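Local coordinates for protein yeast Cdc13 OB4 (Candida glabrata, PDB 3RMH) that forms the dimeric C-terminal OB-fold domain of the telomere protein Cdc13, which as a whole probably binds DNA, at residues B[8-13]-B[29-34]; B[102-107]-B[115-120]. The protein carries 2 engineered substitutions. All blocks are in the same frame, centred on the assembly; numbering follows the deposited sequence.

Contact 1 of 2, residues B[8-13]-B[29-34]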
ATOM      1  N   TYR B   8       7.827 -19.825  14.227  1.00 53.39           N
ATOM      2  CA  TYR B   8       6.954 -19.879  13.053  1.00 41.09           C
ATOM      3  C   TYR B   8       7.146 -21.108  12.164  1.00 41.84           C
ATOM      4  O   TYR B   8       8.274 -21.532  11.897  1.00 50.40           O
ATOM      5  CB  TYR B   8       7.113 -18.597  12.207  1.00 39.25           C
ATOM      6  CG  TYR B   8       6.551 -17.346  12.851  1.00 37.57           C
ATOM      7  CD1 TYR B   8       6.055 -16.311  12.074  1.00 37.61           C
ATOM      8  CD2 TYR B   8       6.528 -17.195  14.234  1.00 48.99           C
ATOM      9  CE1 TYR B   8       5.543 -15.162  12.651  1.00 39.96           C
ATOM     10  CE2 TYR B   8       6.009 -16.040  14.828  1.00 45.02           C
ATOM     11  CZ  TYR B   8       5.522 -15.031  14.027  1.00 39.40           C
ATOM     12  OH  TYR B   8       5.012 -13.879  14.576  1.00 44.20           O
ATOM     13  N   GLU B   9       6.039 -21.666  11.674  1.00 34.87           N
ATOM     14  CA  GLU B   9       6.138 -22.716  10.672  1.00 36.72           C
ATOM     15  C   GLU B   9       6.190 -22.140   9.258  1.00 34.12           C
ATOM     16  O   GLU B   9       5.479 -21.188   8.915  1.00 33.89           O
ATOM     17  CB  GLU B   9       5.024 -23.754  10.805  1.00 49.21           C
ATOM     18  CG  GLU B   9       3.642 -23.207  11.023  1.00 56.88           C
ATOM     19  CD  GLU B   9       2.604 -24.307  10.985  1.00 64.03           C
ATOM     20  OE1 GLU B   9       2.958 -25.435  10.577  1.00 66.78           O
ATOM     21  OE2 GLU B   9       1.443 -24.051  11.361  1.00 66.43           O
ATOM     22  N   VAL B  10       7.043 -22.732   8.446  1.00 34.64           N
ATOM     23  CA  VAL B  10       7.259 -22.264   7.090  1.00 40.84           C
ATOM     24  C   VAL B  10       6.286 -22.963   6.157  1.00 42.33           C
ATOM     25  O   VAL B  10       6.229 -24.196   6.124  1.00 44.65           O
ATOM     26  CB  VAL B  10       8.691 -22.574   6.641  1.00 41.22           C
ATOM     27  CG1 VAL B  10       8.913 -22.087   5.214  1.00 41.74           C
ATOM     28  CG2 VAL B  10       9.680 -21.932   7.602  1.00 42.68           C
ATOM     29  N   VAL B  11       5.521 -22.186   5.402  1.00 34.73           N
ATOM     30  CA  VAL B  11       4.519 -22.767   4.520  1.00 39.49           C
ATOM     31  C   VAL B  11       4.702 -22.270   3.098  1.00 38.69           C
ATOM     32  O   VAL B  11       5.353 -21.246   2.875  1.00 33.51           O
ATOM     33  CB  VAL B  11       3.083 -22.472   5.006  1.00 41.94           C
ATOM     34  CG1 VAL B  11       2.880 -23.029   6.405  1.00 45.00           C
ATOM     35  CG2 VAL B  11       2.788 -20.972   4.966  1.00 33.65           C
ATOM     36  N   GLU B  12       4.130 -23.000   2.145  1.00 41.02           N
ATOM     37  CA  GLU B  12       4.283 -22.691   0.724  1.00 43.30           C
ATOM     38  C   GLU B  12       3.056 -22.008   0.126  1.00 51.95           C
ATOM     39  O   GLU B  12       3.018 -21.741  -1.076  1.00 56.80           O
ATOM     40  CB  GLU B  12       4.608 -23.960  -0.065  1.00 51.87           C
ATOM     41  CG  GLU B  12       5.745 -24.782   0.518  1.00 63.38           C
ATOM     42  CD  GLU B  12       7.034 -24.643  -0.269  1.00 73.83           C
ATOM     43  OE1 GLU B  12       7.593 -25.685  -0.679  1.00 73.77           O
ATOM     44  OE2 GLU B  12       7.489 -23.498  -0.476  1.00 77.39           O
ATOM     45  N   ASP B  13       2.053 -21.732   0.960  1.00 57.49           N
ATOM     46  CA  ASP B  13       0.911 -20.920   0.543  1.00 59.15           C
ATOM     47  C   ASP B  13       1.418 -19.615  -0.061  1.00 55.86           C
ATOM     48  O   ASP B  13       2.353 -19.003   0.467  1.00 51.57           O
ATOM     49  CB  ASP B  13      -0.005 -20.613   1.728  1.00 56.71           C
ATOM     50  CG  ASP B  13      -0.625 -21.857   2.321  1.00 67.38           C
ATOM     51  OD1 ASP B  13      -1.787 -22.163   1.980  1.00 76.48           O
ATOM     52  OD2 ASP B  13       0.048 -22.530   3.131  1.00 65.50           O
ATOM     53  N   ILE B  29       5.495 -18.363   8.140  1.00 25.99           N
ATOM     54  CA  ILE B  29       6.362 -17.707   7.185  1.00 24.37           C
ATOM     55  C   ILE B  29       5.971 -18.283   5.846  1.00 24.42           C
ATOM     56  O   ILE B  29       5.907 -19.508   5.688  1.00 29.17           O
ATOM     57  CB  ILE B  29       7.835 -18.015   7.483  1.00 26.63           C
ATOM     58  CG1 ILE B  29       8.236 -17.351   8.802  1.00 25.73           C
ATOM     59  CG2 ILE B  29       8.735 -17.512   6.350  1.00 28.96           C
ATOM     60  CD1 ILE B  29       9.491 -17.960   9.421  1.00 35.27           C
ATOM     61  N   TYR B  30       5.681 -17.398   4.899  1.00 25.66           N
ATOM     62  CA  TYR B  30       5.180 -17.804   3.599  1.00 25.27           C
ATOM     63  C   TYR B  30       6.285 -17.638   2.583  1.00 22.14           C
ATOM     64  O   TYR B  30       6.872 -16.559   2.457  1.00 24.91           O
ATOM     65  CB  TYR B  30       3.988 -16.937   3.211  1.00 24.83           C
ATOM     66  CG  TYR B  30       2.885 -17.014   4.237  1.00 29.03           C
ATOM     67  CD1 TYR B  30       2.931 -16.238   5.390  1.00 28.27           C
ATOM     68  CD2 TYR B  30       1.811 -17.877   4.067  1.00 33.13           C
ATOM     69  CE1 TYR B  30       1.931 -16.312   6.346  1.00 27.12           C
ATOM     70  CE2 TYR B  30       0.797 -17.949   5.020  1.00 33.75           C
ATOM     71  CZ  TYR B  30       0.873 -17.167   6.154  1.00 36.94           C
ATOM     72  OH  TYR B  30      -0.126 -17.235   7.099  1.00 35.68           O
ATOM     73  N   VAL B  31       6.564 -18.711   1.858  1.00 21.91           N
ATOM     74  CA  VAL B  31       7.591 -18.661   0.844  1.00 26.83           C
ATOM     75  C   VAL B  31       6.919 -18.241  -0.450  1.00 27.89           C
ATOM     76  O   VAL B  31       5.975 -18.883  -0.905  1.00 34.23           O
ATOM     77  CB  VAL B  31       8.272 -20.024   0.686  1.00 34.14           C
ATOM     78  CG1 VAL B  31       9.368 -19.952  -0.382  1.00 31.49           C
ATOM     79  CG2 VAL B  31       8.839 -20.488   2.029  1.00 28.27           C
ATOM     80  N   LEU B  32       7.406 -17.158  -1.043  1.00 25.75           N
ATOM     81  CA  LEU B  32       6.814 -16.645  -2.259  1.00 23.76           C
ATOM     82  C   LEU B  32       7.842 -16.611  -3.375  1.00 30.52           C
ATOM     83  O   LEU B  32       8.984 -16.226  -3.146  1.00 27.51           O
ATOM     84  CB  LEU B  32       6.335 -15.213  -2.034  1.00 23.71           C
ATOM     85  CG  LEU B  32       5.358 -14.999  -0.885  1.00 29.21           C
ATOM     86  CD1 LEU B  32       5.043 -13.527  -0.778  1.00 28.28           C
ATOM     87  CD2 LEU B  32       4.098 -15.822  -1.124  1.00 36.87           C
ATOM     88  N   ASN B  33       7.434 -17.035  -4.565  1.00 29.54           N
ATOM     89  CA  ASN B  33       8.202 -16.780  -5.779  1.00 21.74           C
ATOM     90  C   ASN B  33       7.406 -15.816  -6.632  1.00 29.69           C
ATOM     91  O   ASN B  33       6.418 -16.203  -7.262  1.00 30.14           O
ATOM     92  CB  ASN B  33       8.500 -18.092  -6.528  1.00 27.10           C
ATOM     93  CG  ASN B  33       9.492 -18.956  -5.787  1.00 43.63           C
ATOM     94  OD1 ASN B  33      10.698 -18.692  -5.809  1.00 48.45           O
ATOM     95  ND2 ASN B  33       8.994 -19.984  -5.106  1.00 55.21           N
ATOM     96  N   VAL B  34       7.811 -14.549  -6.625  1.00 25.07           N
ATOM     97  CA  VAL B  34       6.940 -13.498  -7.117  1.00 24.00           C
ATOM     98  C   VAL B  34       7.694 -12.457  -7.906  1.00 25.96           C
ATOM     99  O   VAL B  34       8.914 -12.362  -7.796  1.00 25.33           O
ATOM    100  CB  VAL B  34       6.195 -12.821  -5.944  1.00 25.53           C
ATOM    101  CG1 VAL B  34       5.151 -13.768  -5.395  1.00 27.17           C
ATOM    102  CG2 VAL B  34       7.180 -12.422  -4.842  1.00 21.72           C
TER
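V11 N gives its hydrogen to I29 O at 2.7 Å, a bond that illustrates how a short edge strand joins a long one. I29 N reaches E9 O at 2.9 Å, and V31 N closes the parallel ladder on V11 O at 3.0 Å. Side-chain contacts, mainly apolar, differ on the two faces. Beside I29, V10 CG1 meets V31 CG2 at 3.6 Å; V10 can offer this methyl because CG1 stands anti to the backbone N (chi1 180°). On the other face V11 and Y30 run side by side, and V11 CG2 presses against the CD2 side of the tyrosine ring, 3.4 Å from CD2. D13 O lies in the plane of that ring, at its edge. At the start of the ladder the Y8 side chain crosses I29 at about a right angle, its CB 3.7 Å from I29 CD1. E12 bends at chi2, bringing OE2 alongside V31. The Y30 hydroxyl is hydrogen-bonded to T26. The pairing closes a parallel beta-alpha-beta unit: helix 16-19 lies between the two strands in sequence and packs through L19 on Y30 and L32, while strand 99-108 flanks strand 28-42 as its antiparallel neighbour.

Contact 2 of 2, residues B[102-107]-B[115-120]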
ATOM      1  N   LEU B 102      11.087 -14.797  -1.933  1.00 22.55           N
ATOM      2  CA  LEU B 102      11.086 -14.071  -0.675  1.00 19.42           C
ATOM      3  C   LEU B 102      10.414 -14.949   0.368  1.00 26.97           C
ATOM      4  O   LEU B 102       9.573 -15.789   0.038  1.00 27.25           O
ATOM      5  CB  LEU B 102      10.267 -12.791  -0.799  1.00 20.27           C
ATOM      6  CG  LEU B 102      10.734 -11.765  -1.825  1.00 28.00           C
ATOM      7  CD1 LEU B 102       9.692 -10.673  -1.953  1.00 28.61           C
ATOM      8  CD2 LEU B 102      12.067 -11.204  -1.394  1.00 31.51           C
ATOM      9  N   ARG B 103      10.780 -14.743   1.619  1.00 18.18           N
ATOM     10  CA  ARG B 103      10.113 -15.418   2.711  1.00 15.85           C
ATOM     11  C   ARG B 103       9.568 -14.303   3.578  1.00 27.67           C
ATOM     12  O   ARG B 103      10.339 -13.488   4.085  1.00 23.53           O
ATOM     13  CB  ARG B 103      11.100 -16.276   3.497  1.00 28.49           C
ATOM     14  CG  ARG B 103      11.585 -17.493   2.720  1.00 32.73           C
ATOM     15  CD  ARG B 103      12.442 -18.425   3.590  1.00 43.11           C
ATOM     16  NE  ARG B 103      13.719 -17.820   3.961  1.00 51.27           N
ATOM     17  CZ  ARG B 103      14.140 -17.660   5.214  1.00 63.78           C
ATOM     18  NH1 ARG B 103      13.388 -18.063   6.230  1.00 70.78           N
ATOM     19  NH2 ARG B 103      15.317 -17.098   5.451  1.00 64.84           N
ATOM     20  N   VAL B 104       8.246 -14.249   3.731  1.00 18.78           N
ATOM     21  CA  VAL B 104       7.625 -13.104   4.390  1.00 14.59           C
ATOM     22  C   VAL B 104       6.767 -13.519   5.595  1.00 21.49           C
ATOM     23  O   VAL B 104       6.339 -14.664   5.696  1.00 21.13           O
ATOM     24  CB  VAL B 104       6.786 -12.250   3.404  1.00 22.86           C
ATOM     25  CG1 VAL B 104       7.657 -11.777   2.228  1.00 22.37           C
ATOM     26  CG2 VAL B 104       5.587 -13.031   2.878  1.00 24.15           C
ATOM     27  N   PHE B 105       6.533 -12.568   6.497  1.00 21.16           N
ATOM     28  CA  PHE B 105       5.684 -12.785   7.658  1.00 25.35           C
ATOM     29  C   PHE B 105       4.946 -11.487   7.996  1.00 23.98           C
ATOM     30  O   PHE B 105       5.334 -10.406   7.536  1.00 22.27           O
ATOM     31  CB  PHE B 105       6.513 -13.297   8.856  1.00 25.09           C
ATOM     32  CG  PHE B 105       7.401 -12.250   9.470  1.00 29.86           C
ATOM     33  CD1 PHE B 105       7.075 -11.674  10.694  1.00 41.44           C
ATOM     34  CD2 PHE B 105       8.534 -11.814   8.814  1.00 32.08           C
ATOM     35  CE1 PHE B 105       7.886 -10.697  11.249  1.00 45.10           C
ATOM     36  CE2 PHE B 105       9.340 -10.831   9.362  1.00 31.87           C
ATOM     37  CZ  PHE B 105       9.025 -10.280  10.574  1.00 38.48           C
ATOM     38  N   GLN B 106       3.876 -11.599   8.775  1.00 23.46           N
ATOM     39  CA  GLN B 106       3.118 -10.427   9.224  1.00 26.29           C
ATOM     40  C   GLN B 106       3.787  -9.761  10.406  1.00 31.16           C
ATOM     41  O   GLN B 106       3.947 -10.362  11.479  1.00 27.58           O
ATOM     42  CB  GLN B 106       1.697 -10.796   9.645  1.00 26.64           C
ATOM     43  CG  GLN B 106       0.796 -11.287   8.540  1.00 32.49           C
ATOM     44  CD  GLN B 106      -0.292 -12.187   9.069  1.00 33.90           C
ATOM     45  OE1 GLN B 106      -0.011 -13.182   9.730  1.00 37.90           O
ATOM     46  NE2 GLN B 106      -1.539 -11.841   8.792  1.00 27.51           N
ATOM     47  N   ARG B 107       4.153  -8.505  10.223  1.00 29.84           N
ATOM     48  CA  ARG B 107       4.722  -7.744  11.320  1.00 40.27           C
ATOM     49  C   ARG B 107       3.662  -6.778  11.861  1.00 40.37           C
ATOM     50  O   ARG B 107       3.093  -5.971  11.116  1.00 38.57           O
ATOM     51  CB  ARG B 107       5.964  -6.986  10.860  1.00 39.43           C
ATOM     52  CG  ARG B 107       6.657  -6.222  11.961  1.00 49.00           C
ATOM     53  CD  ARG B 107       7.866  -5.486  11.426  1.00 60.02           C
ATOM     54  NE  ARG B 107       8.844  -6.402  10.850  1.00 69.71           N
ATOM     55  CZ  ARG B 107       9.811  -6.994  11.547  1.00 81.47           C
ATOM     56  NH1 ARG B 107       9.925  -6.762  12.848  1.00 84.79           N
ATOM     57  NH2 ARG B 107      10.665  -7.813  10.945  1.00 81.82           N
ATOM     58  N   ILE B 115      -1.583  -4.329   9.622  1.00 26.13           N
ATOM     59  CA  ILE B 115      -0.666  -5.447   9.428  1.00 25.85           C
ATOM     60  C   ILE B 115       0.256  -5.107   8.261  1.00 22.24           C
ATOM     61  O   ILE B 115      -0.201  -4.671   7.210  1.00 25.72           O
ATOM     62  CB  ILE B 115      -1.417  -6.762   9.166  1.00 31.54           C
ATOM     63  CG1 ILE B 115      -2.009  -7.281  10.476  1.00 35.66           C
ATOM     64  CG2 ILE B 115      -0.465  -7.820   8.566  1.00 31.31           C
ATOM     65  CD1 ILE B 115      -3.018  -8.392  10.292  1.00 43.25           C
ATOM     66  N   ARG B 116       1.557  -5.275   8.454  1.00 22.61           N
ATOM     67  CA  ARG B 116       2.487  -5.084   7.342  1.00 26.39           C
ATOM     68  C   ARG B 116       3.306  -6.345   7.138  1.00 24.93           C
ATOM     69  O   ARG B 116       3.766  -6.949   8.102  1.00 30.31           O
ATOM     70  CB  ARG B 116       3.411  -3.889   7.590  1.00 28.76           C
ATOM     71  CG  ARG B 116       2.702  -2.540   7.539  1.00 32.39           C
ATOM     72  CD  ARG B 116       3.642  -1.405   7.904  1.00 41.48           C
ATOM     73  NE  ARG B 116       2.970  -0.104   7.883  1.00 47.96           N
ATOM     74  CZ  ARG B 116       2.186   0.350   8.858  1.00 46.56           C
ATOM     75  NH1 ARG B 116       1.958  -0.399   9.929  1.00 40.25           N
ATOM     76  NH2 ARG B 116       1.615   1.546   8.761  1.00 46.97           N
ATOM     77  N   TRP B 117       3.476  -6.734   5.881  1.00 19.95           N
ATOM     78  CA  TRP B 117       4.278  -7.892   5.522  1.00 20.28           C
ATOM     79  C   TRP B 117       5.745  -7.477   5.420  1.00 24.92           C
ATOM     80  O   TRP B 117       6.073  -6.389   4.925  1.00 26.04           O
ATOM     81  CB  TRP B 117       3.768  -8.481   4.193  1.00 20.81           C
ATOM     82  CG  TRP B 117       2.434  -9.136   4.392  1.00 28.04           C
ATOM     83  CD1 TRP B 117       1.199  -8.538   4.324  1.00 32.36           C
ATOM     84  CD2 TRP B 117       2.200 -10.510   4.761  1.00 29.86           C
ATOM     85  NE1 TRP B 117       0.213  -9.467   4.607  1.00 33.77           N
ATOM     86  CE2 TRP B 117       0.791 -10.659   4.881  1.00 34.08           C
ATOM     87  CE3 TRP B 117       3.033 -11.598   4.990  1.00 31.58           C
ATOM     88  CZ2 TRP B 117       0.219 -11.898   5.211  1.00 23.02           C
ATOM     89  CZ3 TRP B 117       2.453 -12.811   5.334  1.00 30.50           C
ATOM     90  CH2 TRP B 117       1.063 -12.956   5.429  1.00 24.74           C
ATOM     91  N   SER B 118       6.626  -8.351   5.881  1.00 24.78           N
ATOM     92  CA  SER B 118       8.038  -8.025   5.980  1.00 25.76           C
ATOM     93  C   SER B 118       8.814  -9.266   5.573  1.00 19.26           C
ATOM     94  O   SER B 118       8.339 -10.370   5.797  1.00 23.38           O
ATOM     95  CB  SER B 118       8.357  -7.678   7.436  1.00 34.18           C
ATOM     96  OG  SER B 118       9.547  -6.924   7.539  1.00 43.57           O
ATOM     97  N   PRO B 119       9.999  -9.093   4.973  1.00 20.29           N
ATOM     98  CA  PRO B 119      10.784 -10.252   4.551  1.00 24.82           C
ATOM     99  C   PRO B 119      11.829 -10.688   5.575  1.00 28.35           C
ATOM    100  O   PRO B 119      12.282  -9.889   6.395  1.00 29.10           O
ATOM    101  CB  PRO B 119      11.475  -9.747   3.282  1.00 22.60           C
ATOM    102  CG  PRO B 119      11.721  -8.291   3.566  1.00 27.43           C
ATOM    103  CD  PRO B 119      10.558  -7.829   4.455  1.00 21.25           C
ATOM    104  N   ILE B 120      12.235 -11.950   5.502  1.00 28.03           N
ATOM    105  CA  ILE B 120      13.190 -12.503   6.450  1.00 28.79           C
ATOM    106  C   ILE B 120      14.534 -12.782   5.803  1.00 30.11           C
ATOM    107  O   ILE B 120      14.586 -13.440   4.777  1.00 30.99           O
ATOM    108  CB  ILE B 120      12.674 -13.838   7.003  1.00 33.81           C
ATOM    109  CG1 ILE B 120      11.355 -13.615   7.741  1.00 37.43           C
ATOM    110  CG2 ILE B 120      13.724 -14.483   7.908  1.00 43.23           C
ATOM    111  CD1 ILE B 120      10.522 -14.863   7.876  1.00 48.12           C
TER
HETATM  112  O   HOH W   1      13.199 -13.028   2.148  1.00 24.21           O
HETATM  113  O   HOH W   2      -2.556  -9.892   6.331  1.00 31.36           O
HETATM  114  O   HOH W   3       3.010  -3.229  10.922  1.00 44.93           O
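I115 opens the pairing by laying CG2 against the aliphatic part of Q106, 3.7 Å from Q106 CG, and it also packs on Y61 of the second subunit. At R116 the backbone forms a hydrogen-bonded pair with R107, R107 N to R116 O being 2.7 Å. W117 follows on the opposite face, where Q106 CG sits over its six-membered ring in a CH-pi contact, 3.6 Å from the centroid and 18° off the normal. The Q106 amide lies only 20° from the indole plane, held by hydrogen bonds from OE1 to T26 N and NE2 to H24 O. V104 CG2 crosses to W117 CE3 at 3.6 Å. S118 exchanges two backbone hydrogen bonds with F105; its OG, anti to the backbone N (chi1 -160°), accepts a weak hydrogen bond from R107 NE and is hydrogen-bonded to Y71 O, its stronger partner. P119, lacking an N-H, faces V104 in a non-hydrogen-bonded pair. Finally I120 N hydrogen-bonds R103 O at 2.8 Å, I120 CG1 meets F105 CD2 at 3.5 Å, and I120 CB lies above one face of the R103 guanidinium, toward its rim; that group is salt-bridged to E121. Such a twisted antiparallel hairpin is an element of the OB-fold barrel.

In the fold
Contacts 1 and 2 show how a curled sheet is assembled from local and long-range pairings. Their centres lie about 10 Å apart, and they come in series along the chain, contact 1 closing before contact 2 opens. Strands 28-42 and 99-108 are antiparallel neighbours, so the order across the sheet is 9-11, 28-42, 99-108, 115-119. Probable hydrogen bonds, Y30 N to V104 O and L32 N to L102 O, tie the inner two together. Side chains bridge as well: the rings of Y30 and W117 meet with their planes at about 70°, and I29 packs on I120. Contact 2 also borders the second subunit, whose residues meet I115 and W117, whereas contact 1 is not touched by it.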